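PDB 3DOR: protein CT_858 from Chlamydia trachomatis, which is a secreted protease, CPAF, that probably acts as a serine-type endopeptidase of peptidase family S41 and is dimeric in its mature form. Local coordinates for residues 273-278 with 304-309. Residues are numbered along the deposited sequence; the frame is centred on the assembly and turned at random.
Sequences EGLFRA and QDMEDF
A type II beta turn from Met306 to Phe309, closed by the bond from Phe309 N to Met306 O, packs against the loop 273-278 and illustrates how two loops can be joined by apolar side chains and a shared water. Met306 and Phe276 make a Met-aromatic contact in which the methyl does most of the touching. Met306 CE sits over one face of the phenyl ring, 3.9 Å from the Phe276 ring centroid and only 17° off the normal. It is displaced toward the rim, where Met306 CE lies 3.7 Å from Phe276 CE2. The bend at chi3 (80°) of Met306 turns this methyl onto the ring, while Met306 SD lies obliquely at 4.5 Å from the Phe276 centroid.

Leu275 meets the turn itself. One methyl, Leu275 CD1, rests against the successive carbonyl oxygens of Glu307 and Asp308, nearer the latter, 3.5 Å from Asp308 O; the other, Leu275 CD2, comes up to the edge of the Phe309 ring, 3.8 Å from CD1 of Phe309 and close to the ring plane. Phe309 presents that edge with its CG anti to the backbone N (chi1 173°). Polar linkage comes from one water, which donates to both loops: it is 2.7 Å from Leu275 O and a short 2.5 Å from Glu307 O, a length to be read with caution, and it bridges two carbonyls that could not bond each other directly.

Helix 316-330 touches both segments: Glu319 accepts from the backbone N of Leu275 and of Phe276, Ile323 packs on the Phe276 side chain, and Pro316 touches Met306 and Phe309. Residues 273-278 lie in the connection between the neighbouring antiparallel strands 268-271 and 278-284 at one margin of the mixed sheet, and 304-309 in the one leading from strand 290-297 into that same helix.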
loop_
_atom_site.group_PDB
_atom_site.type_symbol
_atom_site.label_atom_id
_atom_site.label_comp_id
_atom_site.label_asym_id
_atom_site.label_seq_id
_atom_site.Cartn_x
_atom_site.Cartn_y
_atom_site.Cartn_z
ATOM N N GLU B 273 -26.282 -23.695 4.234
ATOM C CA GLU B 273 -26.225 -23.361 2.815
ATOM C C GLU B 273 -25.419 -22.134 2.404
ATOM O O GLU B 273 -25.465 -21.740 1.237
ATOM C CB GLU B 273 -27.648 -23.190 2.275
ATOM C CG GLU B 273 -28.529 -24.415 2.415
ATOM C CD GLU B 273 -29.948 -24.168 1.918
ATOM O OE1 GLU B 273 -30.760 -25.119 1.947
ATOM O OE2 GLU B 273 -30.252 -23.025 1.503
ATOM N N GLY B 274 -24.683 -21.531 3.327
ATOM C CA GLY B 274 -23.919 -20.348 2.970
ATOM C C GLY B 274 -22.469 -20.537 2.552
ATOM O O GLY B 274 -22.119 -21.468 1.824
ATOM N N LEU B 275 -21.627 -19.627 3.029
ATOM C CA LEU B 275 -20.201 -19.615 2.739
ATOM C C LEU B 275 -19.414 -20.741 3.422
ATOM O O LEU B 275 -18.493 -21.305 2.835
ATOM C CB LEU B 275 -19.627 -18.259 3.164
ATOM C CG LEU B 275 -19.044 -17.297 2.124
ATOM C CD1 LEU B 275 -19.895 -17.252 0.860
ATOM C CD2 LEU B 275 -18.943 -15.917 2.755
ATOM N N PHE B 276 -19.774 -21.055 4.662
ATOM C CA PHE B 276 -19.087 -22.092 5.430
ATOM C C PHE B 276 -19.629 -23.498 5.216
ATOM O O PHE B 276 -20.830 -23.693 5.027
ATOM C CB PHE B 276 -19.197 -21.835 6.946
ATOM C CG PHE B 276 -18.509 -20.595 7.426
ATOM C CD1 PHE B 276 -19.176 -19.378 7.455
ATOM C CD2 PHE B 276 -17.200 -20.655 7.897
ATOM C CE1 PHE B 276 -18.545 -18.223 7.956
ATOM C CE2 PHE B 276 -16.560 -19.512 8.398
ATOM C CZ PHE B 276 -17.234 -18.295 8.428
ATOM N N ARG B 277 -18.746 -24.485 5.269
ATOM C CA ARG B 277 -19.202 -25.862 5.189
ATOM C C ARG B 277 -19.558 -26.169 6.650
ATOM O O ARG B 277 -18.701 -26.111 7.537
ATOM C CB ARG B 277 -18.094 -26.816 4.726
ATOM C CG ARG B 277 -18.543 -28.275 4.784
ATOM C CD ARG B 277 -17.528 -29.261 4.224
ATOM N NE ARG B 277 -18.055 -30.622 4.291
ATOM C CZ ARG B 277 -17.324 -31.722 4.172
ATOM N NH1 ARG B 277 -16.017 -31.640 3.974
ATOM N NH2 ARG B 277 -17.897 -32.910 4.270
ATOM N N ALA B 278 -20.819 -26.480 6.905
ATOM C CA ALA B 278 -21.241 -26.768 8.259
ATOM C C ALA B 278 -22.478 -27.642 8.240
ATOM O O ALA B 278 -23.383 -27.439 7.422
ATOM C CB ALA B 278 -21.527 -25.462 8.998
ATOM N N GLN B 304 -12.163 -12.028 3.741
ATOM C CA GLN B 304 -12.416 -11.521 2.400
ATOM C C GLN B 304 -12.010 -12.489 1.285
ATOM O O GLN B 304 -12.513 -12.399 0.167
ATOM C CB GLN B 304 -11.712 -10.164 2.223
ATOM C CG GLN B 304 -12.015 -9.182 3.362
ATOM C CD GLN B 304 -11.611 -7.741 3.065
ATOM O OE1 GLN B 304 -12.202 -7.075 2.206
ATOM N NE2 GLN B 304 -10.605 -7.250 3.784
ATOM N N ASP B 305 -11.110 -13.421 1.586
ATOM C CA ASP B 305 -10.659 -14.386 0.589
ATOM C C ASP B 305 -11.480 -15.667 0.595
ATOM O O ASP B 305 -11.134 -16.622 -0.095
ATOM C CB ASP B 305 -9.184 -14.761 0.796
ATOM C CG ASP B 305 -8.255 -13.555 0.778
ATOM O OD1 ASP B 305 -8.542 -12.577 0.062
ATOM O OD2 ASP B 305 -7.218 -13.601 1.475
ATOM N N MET B 306 -12.551 -15.713 1.380
ATOM C CA MET B 306 -13.374 -16.918 1.401
ATOM C C MET B 306 -14.042 -17.162 0.051
ATOM O O MET B 306 -14.535 -16.235 -0.588
ATOM C CB MET B 306 -14.459 -16.836 2.477
ATOM C CG MET B 306 -13.943 -16.940 3.893
ATOM S SD MET B 306 -15.292 -17.187 5.048
ATOM C CE MET B 306 -15.592 -18.960 4.854
ATOM N N GLU B 307 -14.049 -18.423 -0.367
ATOM C CA GLU B 307 -14.659 -18.845 -1.622
ATOM C C GLU B 307 -16.070 -18.289 -1.776
ATOM O O GLU B 307 -16.907 -18.475 -0.899
ATOM C CB GLU B 307 -14.736 -20.373 -1.667
ATOM C CG GLU B 307 -13.725 -21.059 -2.567
ATOM C CD GLU B 307 -13.599 -22.553 -2.268
ATOM O OE1 GLU B 307 -12.600 -22.952 -1.627
ATOM O OE2 GLU B 307 -14.503 -23.323 -2.668
ATOM N N ASP B 308 -16.330 -17.610 -2.891
ATOM C CA ASP B 308 -17.655 -17.062 -3.169
ATOM C C ASP B 308 -18.077 -15.921 -2.257
ATOM O O ASP B 308 -19.261 -15.615 -2.159
ATOM C CB ASP B 308 -18.714 -18.167 -3.088
ATOM C CG ASP B 308 -18.475 -19.285 -4.083
ATOM O OD1 ASP B 308 -18.450 -19.002 -5.298
ATOM O OD2 ASP B 308 -18.313 -20.447 -3.654
ATOM N N PHE B 309 -17.127 -15.290 -1.580
ATOM C CA PHE B 309 -17.490 -14.182 -0.711
ATOM C C PHE B 309 -18.014 -13.010 -1.542
ATOM O O PHE B 309 -17.396 -12.617 -2.530
ATOM C CB PHE B 309 -16.294 -13.716 0.115
ATOM C CG PHE B 309 -16.569 -12.469 0.911
ATOM C CD1 PHE B 309 -17.633 -12.424 1.805
ATOM C CD2 PHE B 309 -15.797 -11.329 0.736
ATOM C CE1 PHE B 309 -17.925 -11.262 2.508
ATOM C CE2 PHE B 309 -16.079 -10.162 1.432
ATOM C CZ PHE B 309 -17.146 -10.128 2.321
HETATM O O HOH W 1 -16.896 -20.271 0.876
#